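Local coordinates for site-specific recombinase, resolvase family protein (Streptococcus pneumoniae, PDB 3GUV) that probably cuts and rejoins DNA at specific sites, as a serine recombinase of the resolvase family, at residues G44-A49 / R59-R64; I5-Y10 / F78-K83; N90-L95 / I135-I140. All coordinates share one frame; numbering follows the deposited sequence.

Contact 1: G44-A49 / R59-R64; sequences GEYEDA and RIQFNR
Asp-48 grips the start of helix 60-70 with both carboxylate oxygens. Asp-48 OD1 accepts from Gln-61 N at 2.9 Å in a fairly straight bond (162°), while Asp-48 OD2 takes the neighbouring amide, Phe-62 N, at 3.1 Å and a more bent angle. Both donors come in on the syn side and stand somewhat out of the carboxylate plane, a forked arrangement that fixes the rotation of the acid. Next to it the packing is tight: Gln-61, its CG beside the backbone N (chi1 -64°), lays CG 3.1 Å from Glu-47 O, and a bend at chi2 then turns the amide toward Arg-64. The OD2 corner also faces Tyr-10 OH, at a separation too short to be trusted in detail.

Strand 41-48 and helix 60-70 run nearly antiparallel here, 150° between their directions and 6.9 Å between axes at closest approach. They form the first half of a beta-alpha-beta crossover that goes on to strand 78-81 and passes over strand 6-12, part of the 2-1-3-4-5 sheet order of this resolvase domain.

Toward Arg-64 the contact becomes looser and meets solvent. Arg-64 CG lies at the edge of the Tyr-46 ring, 3.7 Å from CE1, and the guanidinium plane stands almost perpendicular to the ring; the phenol hydroxyl of Tyr-46 is taken by Asp-68. The guanidinium turns back along its own helix, where Arg-64 NH1 donates to Gln-61 OE1 at 2.6 Å and NE adds a weak bond. A water accepts from Glu-47 N at 3.0 Å and donates weakly to Gln-61 OE1, bridging strand and helix.

Contact 2: I5-Y10 / F78-K83; sequences IKVYLY and FVLVFK
Tyr-8 and Leu-80 sit at the middle of a parallel strand pairing deep in the resolvase-type alpha/beta domain, where strand 6-12 runs between strands 41-48 and 78-81. Backbone bonds alternate in direction, as parallel strands require. Tyr-8 N donates to Phe-78 O at 3.0 Å, Leu-80 N to Tyr-8 O at 2.9 Å with an N-H...O angle of 171°, and Tyr-10 N to Leu-80 O at 2.9 Å. Toward the N-terminal end of both segments the pairing slackens, for the bond from Phe-78 N to Lys-6 O is weak. The two strand directions diverge by 31°, the twist expected of such a sheet.

On the face carrying Val-7, Leu-9, Phe-78 and Leu-80, the two branches of Leu-80 divide their work. Leu-80 CD1 rests 3.7 Å from Val-7 CB, and CD2 meets Leu-9 CD1 at 3.8 Å, so that one side chain spans two residues of the partner strand. At the outer end of this face, Ile-5 offers CG2 to the edge of the Phe-78 ring, in its plane, nearest CD2.

The reverse face is made by Tyr-8 and Val-79. Val-79 turns CG1 away from its own N (chi1 175°) and sets that methyl against Tyr-10 CB.

A second shell confines both layers. Helix 24-37 covers the Leu-9 and Leu-80 side through Lys-32 and Phe-34, whereas helix 60-70 packs Met-65 on Tyr-8 and Tyr-10, and Ile-69 on Val-79. Strand 107-110 takes up the far flank of strand 78-81, with Leu-108 and Cys-110 against Val-81. Where direct pairing ends, a water donates to Tyr-10 O and accepts from Phe-82 N, each at 2.9 Å.

Contact 3: N90-L95 / I135-I140; sequences NAADVL and IERENI
Ala-92 and Glu-136 bring the two backbones nearest, their CA atoms 7.7 Å apart, where the start of helix 91-103 meets the long helix 124-151. The local axes stay 10.9 Å apart and their directions differ by 137°, leaving a gap that a long side chain can span. Glu-136 does so. Its chain is extended beyond CG (chi2 174°), carrying the carboxylate to the first turn of the facing helix. Glu-136 OE2 accepts from Ala-91 N at 2.8 Å and Glu-136 OE1 from Ala-92 N at 3.0 Å, each on the syn side and out of the carboxylate plane. The Ala-91 methyl, CB, sits 3.2 Å from Glu-136 OE2. Asn-90, the N-cap residue, deals with the next amide: Asn-90 OD1 accepts from Asp-93 N at 2.8 Å, and its amide plane stands nearly perpendicular to the carboxylate.

Both helices also meet the second subunit: Ala-91 packs on its Val-132, and Glu-138 forms a salt bridge with Arg-86 of that subunit. Asn-90 and Glu-136 together satisfy three amides of the first turn, and an acid placed at a helix N terminus is probably stabilised in its ionised form by the helix dipole.

Overall arrangement
From the N terminus, strand 6-12 opens contact 2, which closes only when strand 78-81 pairs with it. Contact 1 opens and closes within that long excursion, over a short connection lacking helix or strand, and seats helix 60-70 on strand 41-48; the two touch where Gly-44 O meets Leu-9 N across neighbouring strands. After strand 78-81 the chain enters helix 91-103, and contact 3 later closes a separate loop when helix 124-151 returns to the start of helix 91-103. Contact 3 thus follows the others in series, on the opposite side of the chain's centre, about 23 Å from contact 1 between centres, and ties together two helices that both meet the second subunit.

Contact 1: G44-A49 / R59-R64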
loop_
_atom_site.group_PDB
_atom_site.type_symbol
_atom_site.label_atom_id
_atom_site.label_comp_id
_atom_site.label_asym_id
_atom_site.label_seq_id
_atom_site.Cartn_x
_atom_site.Cartn_y
_atom_site.Cartn_z
ATOM N N GLY A 44 6.656 -11.849 24.951
ATOM C CA GLY A 44 6.129 -12.926 24.115
ATOM C C GLY A 44 6.765 -12.966 22.735
ATOM O O GLY A 44 7.056 -11.940 22.168
ATOM N N GLU A 45 6.999 -14.152 22.222
ATOM C CA GLU A 45 7.565 -14.327 20.905
ATOM C C GLU A 45 6.707 -15.341 20.195
ATOM O O GLU A 45 6.436 -16.412 20.759
ATOM C CB GLU A 45 9.005 -14.818 20.984
ATOM C CG GLU A 45 9.923 -13.853 21.761
ATOM C CD GLU A 45 11.314 -14.400 21.968
ATOM O OE1 GLU A 45 12.002 -14.655 20.954
ATOM O OE2 GLU A 45 11.736 -14.569 23.146
ATOM N N TYR A 46 6.243 -14.986 18.993
ATOM C CA TYR A 46 5.368 -15.823 18.189
ATOM C C TYR A 46 5.971 -15.986 16.769
ATOM O O TYR A 46 6.536 -15.060 16.222
ATOM C CB TYR A 46 3.999 -15.183 18.065
ATOM C CG TYR A 46 3.244 -14.958 19.359
ATOM C CD1 TYR A 46 2.265 -15.840 19.785
ATOM C CD2 TYR A 46 3.480 -13.822 20.118
ATOM C CE1 TYR A 46 1.547 -15.594 20.992
ATOM C CE2 TYR A 46 2.813 -13.580 21.300
ATOM C CZ TYR A 46 1.833 -14.456 21.727
ATOM O OH TYR A 46 1.165 -14.164 22.870
ATOM N N GLU A 47 5.864 -17.177 16.210
ATOM C CA GLU A 47 6.573 -17.525 14.977
ATOM C C GLU A 47 5.774 -18.512 14.142
ATOM O O GLU A 47 5.429 -19.574 14.625
ATOM C CB GLU A 47 7.929 -18.144 15.298
ATOM C CG GLU A 47 8.820 -18.290 14.088
ATOM C CD GLU A 47 10.289 -18.528 14.433
ATOM O OE1 GLU A 47 10.640 -19.709 14.668
ATOM O OE2 GLU A 47 11.104 -17.555 14.438
ATOM N N ASP A 48 5.471 -18.137 12.892
ATOM C CA ASP A 48 4.929 -19.082 11.898
ATOM C C ASP A 48 6.098 -19.521 10.976
ATOM O O ASP A 48 6.376 -18.863 9.966
ATOM C CB ASP A 48 3.840 -18.385 11.100
ATOM C CG ASP A 48 2.576 -18.157 11.913
ATOM O OD1 ASP A 48 2.028 -19.174 12.384
ATOM O OD2 ASP A 48 2.134 -16.984 12.065
ATOM N N ALA A 49 6.816 -20.574 11.346
ATOM C CA ALA A 49 8.178 -20.791 10.792
ATOM C C ALA A 49 8.198 -21.645 9.542
ATOM O O ALA A 49 9.254 -21.798 8.917
ATOM C CB ALA A 49 9.149 -21.346 11.843
ATOM N N ARG A 59 -0.829 -19.060 9.391
ATOM C CA ARG A 59 -1.023 -17.849 10.201
ATOM C C ARG A 59 -1.440 -18.160 11.645
ATOM O O ARG A 59 -1.942 -17.271 12.343
ATOM C CB ARG A 59 -2.114 -17.005 9.538
ATOM C CG ARG A 59 -1.871 -15.526 9.552
ATOM C CD ARG A 59 -1.439 -15.020 8.194
ATOM N NE ARG A 59 -1.626 -13.577 8.170
ATOM C CZ ARG A 59 -0.684 -12.667 8.449
ATOM N NH1 ARG A 59 0.578 -13.032 8.750
ATOM N NH2 ARG A 59 -1.017 -11.375 8.417
ATOM N N ILE A 60 -1.214 -19.403 12.071
ATOM C CA ILE A 60 -1.685 -19.933 13.358
ATOM C C ILE A 60 -1.149 -19.189 14.593
ATOM O O ILE A 60 -1.898 -18.881 15.517
ATOM C CB ILE A 60 -1.310 -21.425 13.528
ATOM C CG1 ILE A 60 -1.975 -22.283 12.432
ATOM C CG2 ILE A 60 -1.725 -21.908 14.887
ATOM C CD1 ILE A 60 -1.054 -23.383 11.919
ATOM N N GLN A 61 0.150 -18.947 14.621
ATOM C CA GLN A 61 0.746 -18.279 15.782
ATOM C C GLN A 61 0.386 -16.806 15.719
ATOM O O GLN A 61 0.214 -16.164 16.738
ATOM C CB GLN A 61 2.266 -18.472 15.812
ATOM C CG GLN A 61 2.692 -19.924 15.979
ATOM C CD GLN A 61 2.027 -20.608 17.154
ATOM O OE1 GLN A 61 1.950 -20.056 18.269
ATOM N NE2 GLN A 61 1.523 -21.824 16.913
ATOM N N PHE A 62 0.281 -16.275 14.499
ATOM C CA PHE A 62 -0.203 -14.921 14.344
ATOM C C PHE A 62 -1.612 -14.791 14.931
ATOM O O PHE A 62 -1.921 -13.811 15.611
ATOM C CB PHE A 62 -0.177 -14.512 12.880
ATOM C CG PHE A 62 -0.835 -13.226 12.626
ATOM C CD1 PHE A 62 -0.120 -12.054 12.676
ATOM C CD2 PHE A 62 -2.206 -13.179 12.382
ATOM C CE1 PHE A 62 -0.756 -10.852 12.448
ATOM C CE2 PHE A 62 -2.851 -11.971 12.152
ATOM C CZ PHE A 62 -2.127 -10.811 12.178
ATOM N N ASN A 63 -2.454 -15.791 14.695
ATOM C CA ASN A 63 -3.816 -15.772 15.229
ATOM C C ASN A 63 -3.780 -15.964 16.759
ATOM O O ASN A 63 -4.469 -15.252 17.463
ATOM C CB ASN A 63 -4.717 -16.811 14.554
ATOM C CG ASN A 63 -4.934 -16.531 13.064
ATOM O OD1 ASN A 63 -4.937 -15.384 12.616
ATOM N ND2 ASN A 63 -5.106 -17.597 12.289
ATOM N N ARG A 64 -2.969 -16.886 17.275
ATOM C CA ARG A 64 -2.791 -16.955 18.725
ATOM C C ARG A 64 -2.375 -15.579 19.287
ATOM O O ARG A 64 -2.925 -15.150 20.297
ATOM C CB ARG A 64 -1.792 -18.030 19.197
ATOM C CG ARG A 64 -1.462 -17.780 20.736
ATOM C CD ARG A 64 -0.834 -18.886 21.568
ATOM N NE ARG A 64 0.279 -19.559 20.897
ATOM C CZ ARG A 64 1.340 -20.073 21.511
ATOM N NH1 ARG A 64 2.268 -20.703 20.794
ATOM N NH2 ARG A 64 1.482 -19.984 22.833
HETATM O O HOH W 1 4.856 -19.241 18.124
#

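Contact 2: I5-Y10 / F78-K83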
loop_
_atom_site.group_PDB
_atom_site.type_symbol
_atom_site.label_atom_id
_atom_site.label_comp_id
_atom_site.label_asym_id
_atom_site.label_seq_id
_atom_site.Cartn_x
_atom_site.Cartn_y
_atom_site.Cartn_z
ATOM N N ILE A 5 8.332 -0.276 28.442
ATOM C CA ILE A 5 7.355 -0.574 27.401
ATOM C C ILE A 5 7.459 -2.070 27.088
ATOM O O ILE A 5 8.557 -2.572 26.877
ATOM C CB ILE A 5 7.627 0.290 26.152
ATOM C CG1 ILE A 5 7.362 1.773 26.484
ATOM C CG2 ILE A 5 6.829 -0.195 24.952
ATOM C CD1 ILE A 5 6.037 2.031 27.181
ATOM N N LYS A 6 6.315 -2.758 27.093
ATOM C CA LYS A 6 6.233 -4.193 26.783
ATOM C C LYS A 6 5.865 -4.467 25.304
ATOM O O LYS A 6 4.923 -3.846 24.744
ATOM C CB LYS A 6 5.223 -4.883 27.692
ATOM C CG LYS A 6 5.765 -5.010 29.130
ATOM C CD LYS A 6 4.694 -5.457 30.120
ATOM C CE LYS A 6 4.736 -4.608 31.359
ATOM N NZ LYS A 6 6.093 -4.571 31.976
ATOM N N VAL A 7 6.562 -5.439 24.720
ATOM C CA VAL A 7 6.351 -5.800 23.339
ATOM C C VAL A 7 6.313 -7.343 23.133
ATOM O O VAL A 7 6.838 -8.160 23.964
ATOM C CB VAL A 7 7.466 -5.130 22.441
ATOM C CG1 VAL A 7 7.711 -3.617 22.818
ATOM C CG2 VAL A 7 8.777 -5.862 22.548
ATOM N N TYR A 8 5.637 -7.725 22.055
ATOM C CA TYR A 8 5.695 -9.073 21.480
ATOM C C TYR A 8 6.572 -9.010 20.243
ATOM O O TYR A 8 6.547 -7.982 19.524
ATOM C CB TYR A 8 4.301 -9.522 21.015
ATOM C CG TYR A 8 3.273 -9.904 22.077
ATOM C CD1 TYR A 8 3.650 -10.465 23.313
ATOM C CD2 TYR A 8 1.918 -9.791 21.803
ATOM C CE1 TYR A 8 2.702 -10.826 24.237
ATOM C CE2 TYR A 8 0.953 -10.162 22.712
ATOM C CZ TYR A 8 1.346 -10.685 23.937
ATOM O OH TYR A 8 0.382 -11.054 24.848
ATOM N N LEU A 9 7.324 -10.077 19.971
ATOM C CA LEU A 9 8.030 -10.259 18.696
ATOM C C LEU A 9 7.214 -11.182 17.812
ATOM O O LEU A 9 6.736 -12.187 18.299
ATOM C CB LEU A 9 9.401 -10.890 18.923
ATOM C CG LEU A 9 10.582 -9.945 18.958
ATOM C CD1 LEU A 9 10.332 -8.772 19.847
ATOM C CD2 LEU A 9 11.887 -10.736 19.277
ATOM N N TYR A 10 7.052 -10.858 16.531
ATOM C CA TYR A 10 6.398 -11.769 15.575
ATOM C C TYR A 10 7.278 -12.011 14.368
ATOM O O TYR A 10 7.722 -11.067 13.733
ATOM C CB TYR A 10 5.070 -11.216 15.068
ATOM C CG TYR A 10 4.458 -12.180 14.085
ATOM C CD1 TYR A 10 3.900 -13.384 14.524
ATOM C CD2 TYR A 10 4.497 -11.927 12.687
ATOM C CE1 TYR A 10 3.356 -14.291 13.621
ATOM C CE2 TYR A 10 3.984 -12.840 11.778
ATOM C CZ TYR A 10 3.413 -14.004 12.234
ATOM O OH TYR A 10 2.917 -14.919 11.345
ATOM N N PHE A 78 3.462 -2.667 21.888
ATOM C CA PHE A 78 3.825 -2.905 20.454
ATOM C C PHE A 78 3.939 -4.395 20.049
ATOM O O PHE A 78 4.232 -5.279 20.898
ATOM C CB PHE A 78 5.152 -2.215 20.129
ATOM C CG PHE A 78 5.138 -0.732 20.274
ATOM C CD1 PHE A 78 4.734 0.073 19.221
ATOM C CD2 PHE A 78 5.591 -0.125 21.443
ATOM C CE1 PHE A 78 4.728 1.458 19.331
ATOM C CE2 PHE A 78 5.582 1.256 21.570
ATOM C CZ PHE A 78 5.165 2.051 20.482
ATOM N N VAL A 79 3.659 -4.680 18.769
ATOM C CA VAL A 79 4.217 -5.865 18.074
ATOM C C VAL A 79 5.355 -5.407 17.174
ATOM O O VAL A 79 5.179 -4.461 16.347
ATOM C CB VAL A 79 3.218 -6.593 17.156
ATOM C CG1 VAL A 79 3.916 -7.718 16.383
ATOM C CG2 VAL A 79 1.985 -7.093 17.937
ATOM N N LEU A 80 6.513 -6.038 17.335
ATOM C CA LEU A 80 7.626 -5.851 16.439
ATOM C C LEU A 80 7.604 -6.957 15.388
ATOM O O LEU A 80 7.563 -8.135 15.728
ATOM C CB LEU A 80 8.958 -5.901 17.195
ATOM C CG LEU A 80 9.431 -4.711 18.049
ATOM C CD1 LEU A 80 8.424 -4.159 19.053
ATOM C CD2 LEU A 80 10.728 -5.184 18.764
ATOM N N VAL A 81 7.616 -6.543 14.122
ATOM C CA VAL A 81 7.868 -7.391 12.943
ATOM C C VAL A 81 9.175 -6.945 12.258
ATOM O O VAL A 81 9.711 -5.833 12.542
ATOM C CB VAL A 81 6.676 -7.359 11.980
ATOM C CG1 VAL A 81 5.423 -7.780 12.716
ATOM C CG2 VAL A 81 6.477 -5.969 11.359
ATOM N N PHE A 82 9.764 -7.826 11.428
ATOM C CA PHE A 82 10.986 -7.462 10.705
ATOM C C PHE A 82 10.664 -6.404 9.631
ATOM O O PHE A 82 11.279 -5.337 9.579
ATOM C CB PHE A 82 11.661 -8.708 10.076
ATOM C CG PHE A 82 13.028 -8.413 9.479
ATOM C CD1 PHE A 82 14.084 -8.062 10.300
ATOM C CD2 PHE A 82 13.228 -8.454 8.109
ATOM C CE1 PHE A 82 15.322 -7.791 9.796
ATOM C CE2 PHE A 82 14.482 -8.167 7.566
ATOM C CZ PHE A 82 15.536 -7.848 8.415
ATOM N N LYS A 83 9.647 -6.686 8.838
ATOM C CA LYS A 83 9.075 -5.745 7.867
ATOM C C LYS A 83 7.631 -6.169 7.533
ATOM O O LYS A 83 7.217 -7.292 7.875
ATOM C CB LYS A 83 9.958 -5.715 6.624
ATOM C CG LYS A 83 10.132 -7.043 6.013
ATOM C CD LYS A 83 11.230 -7.049 4.971
ATOM C CE LYS A 83 11.427 -8.508 4.547
ATOM N NZ LYS A 83 12.246 -8.673 3.310
HETATM O O HOH W 2 8.587 -10.499 11.036
#

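Contact 3: N90-L95 / I135-I140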
loop_
_atom_site.group_PDB
_atom_site.type_symbol
_atom_site.label_atom_id
_atom_site.label_comp_id
_atom_site.label_asym_id
_atom_site.label_seq_id
_atom_site.Cartn_x
_atom_site.Cartn_y
_atom_site.Cartn_z
ATOM N N ASN A 90 -1.202 -8.485 1.938
ATOM C CA ASN A 90 -1.579 -7.421 1.030
ATOM C C ASN A 90 -1.903 -6.198 1.892
ATOM O O ASN A 90 -1.815 -6.276 3.133
ATOM C CB ASN A 90 -2.762 -7.844 0.152
ATOM C CG ASN A 90 -3.946 -8.415 0.957
ATOM O OD1 ASN A 90 -4.564 -7.719 1.748
ATOM N ND2 ASN A 90 -4.280 -9.675 0.707
ATOM N N ALA A 91 -2.239 -5.072 1.248
ATOM C CA ALA A 91 -2.496 -3.819 1.946
ATOM C C ALA A 91 -3.778 -3.873 2.791
ATOM O O ALA A 91 -3.828 -3.280 3.896
ATOM C CB ALA A 91 -2.556 -2.640 0.925
ATOM N N ALA A 92 -4.815 -4.555 2.279
ATOM C CA ALA A 92 -6.093 -4.652 3.004
ATOM C C ALA A 92 -5.914 -5.434 4.308
ATOM O O ALA A 92 -6.480 -5.072 5.322
ATOM C CB ALA A 92 -7.207 -5.248 2.130
ATOM N N ASP A 93 -5.099 -6.482 4.252
ATOM C CA ASP A 93 -4.582 -7.192 5.422
ATOM C C ASP A 93 -3.797 -6.371 6.447
ATOM O O ASP A 93 -3.963 -6.513 7.665
ATOM C CB ASP A 93 -3.605 -8.241 4.934
ATOM C CG ASP A 93 -4.082 -9.612 5.171
ATOM O OD1 ASP A 93 -3.605 -10.182 6.191
ATOM O OD2 ASP A 93 -4.913 -10.097 4.353
ATOM N N VAL A 94 -2.874 -5.561 5.956
ATOM C CA VAL A 94 -2.072 -4.771 6.856
ATOM C C VAL A 94 -3.022 -3.838 7.571
ATOM O O VAL A 94 -2.900 -3.627 8.771
ATOM C CB VAL A 94 -1.047 -3.898 6.135
ATOM C CG1 VAL A 94 -0.291 -3.090 7.178
ATOM C CG2 VAL A 94 -0.092 -4.731 5.252
ATOM N N LEU A 95 -3.983 -3.292 6.829
ATOM C CA LEU A 95 -4.870 -2.272 7.364
ATOM C C LEU A 95 -5.802 -2.842 8.423
ATOM O O LEU A 95 -5.911 -2.265 9.480
ATOM C CB LEU A 95 -5.698 -1.605 6.247
ATOM C CG LEU A 95 -6.859 -0.740 6.721
ATOM C CD1 LEU A 95 -6.338 0.433 7.519
ATOM C CD2 LEU A 95 -7.728 -0.264 5.521
ATOM N N ILE A 135 -7.168 0.501 -4.175
ATOM C CA ILE A 135 -6.575 0.056 -5.417
ATOM C C ILE A 135 -6.786 -1.445 -5.593
ATOM O O ILE A 135 -7.277 -1.858 -6.631
ATOM C CB ILE A 135 -5.084 0.400 -5.569
ATOM C CG1 ILE A 135 -4.872 1.920 -5.548
ATOM C CG2 ILE A 135 -4.550 -0.205 -6.890
ATOM C CD1 ILE A 135 -3.407 2.386 -5.385
ATOM N N GLU A 136 -6.480 -2.246 -4.577
ATOM C CA GLU A 136 -6.544 -3.718 -4.673
ATOM C C GLU A 136 -7.972 -4.208 -4.884
ATOM O O GLU A 136 -8.195 -5.141 -5.662
ATOM C CB GLU A 136 -6.029 -4.397 -3.394
ATOM C CG GLU A 136 -4.615 -3.980 -2.927
ATOM C CD GLU A 136 -4.208 -4.586 -1.564
ATOM O OE1 GLU A 136 -5.099 -4.771 -0.659
ATOM O OE2 GLU A 136 -2.973 -4.853 -1.404
ATOM N N ARG A 137 -8.918 -3.627 -4.135
ATOM C CA ARG A 137 -10.336 -3.995 -4.254
ATOM C C ARG A 137 -10.832 -3.751 -5.675
ATOM O O ARG A 137 -11.465 -4.605 -6.249
ATOM C CB ARG A 137 -11.225 -3.213 -3.283
ATOM C CG ARG A 137 -11.134 -3.670 -1.819
ATOM C CD ARG A 137 -12.302 -3.101 -0.972
ATOM N NE ARG A 137 -11.977 -1.789 -0.427
ATOM C CZ ARG A 137 -11.201 -1.591 0.639
ATOM N NH1 ARG A 137 -10.665 -2.627 1.298
ATOM N NH2 ARG A 137 -10.956 -0.351 1.052
ATOM N N GLU A 138 -10.502 -2.592 -6.230
ATOM C CA GLU A 138 -10.912 -2.245 -7.568
ATOM C C GLU A 138 -10.262 -3.112 -8.647
ATOM O O GLU A 138 -10.915 -3.486 -9.598
ATOM C CB GLU A 138 -10.608 -0.797 -7.869
ATOM C CG GLU A 138 -11.372 -0.347 -9.049
ATOM C CD GLU A 138 -11.377 1.126 -9.208
ATOM O OE1 GLU A 138 -10.489 1.809 -8.633
ATOM O OE2 GLU A 138 -12.278 1.597 -9.923
ATOM N N ASN A 139 -8.985 -3.440 -8.502
ATOM C CA ASN A 139 -8.403 -4.481 -9.323
ATOM C C ASN A 139 -9.179 -5.800 -9.298
ATOM O O ASN A 139 -9.319 -6.440 -10.332
ATOM C CB ASN A 139 -6.939 -4.703 -8.963
ATOM C CG ASN A 139 -6.066 -3.583 -9.461
ATOM O OD1 ASN A 139 -6.464 -2.825 -10.344
ATOM N ND2 ASN A 139 -4.885 -3.455 -8.898
ATOM N N ILE A 140 -9.684 -6.195 -8.142
ATOM C CA ILE A 140 -10.478 -7.438 -8.007
ATOM C C ILE A 140 -11.828 -7.324 -8.747
ATOM O O ILE A 140 -12.211 -8.242 -9.487
ATOM C CB ILE A 140 -10.679 -7.856 -6.499
ATOM C CG1 ILE A 140 -9.386 -8.479 -5.912
ATOM C CG2 ILE A 140 -11.865 -8.823 -6.331
ATOM C CD1 ILE A 140 -9.070 -9.891 -6.406
#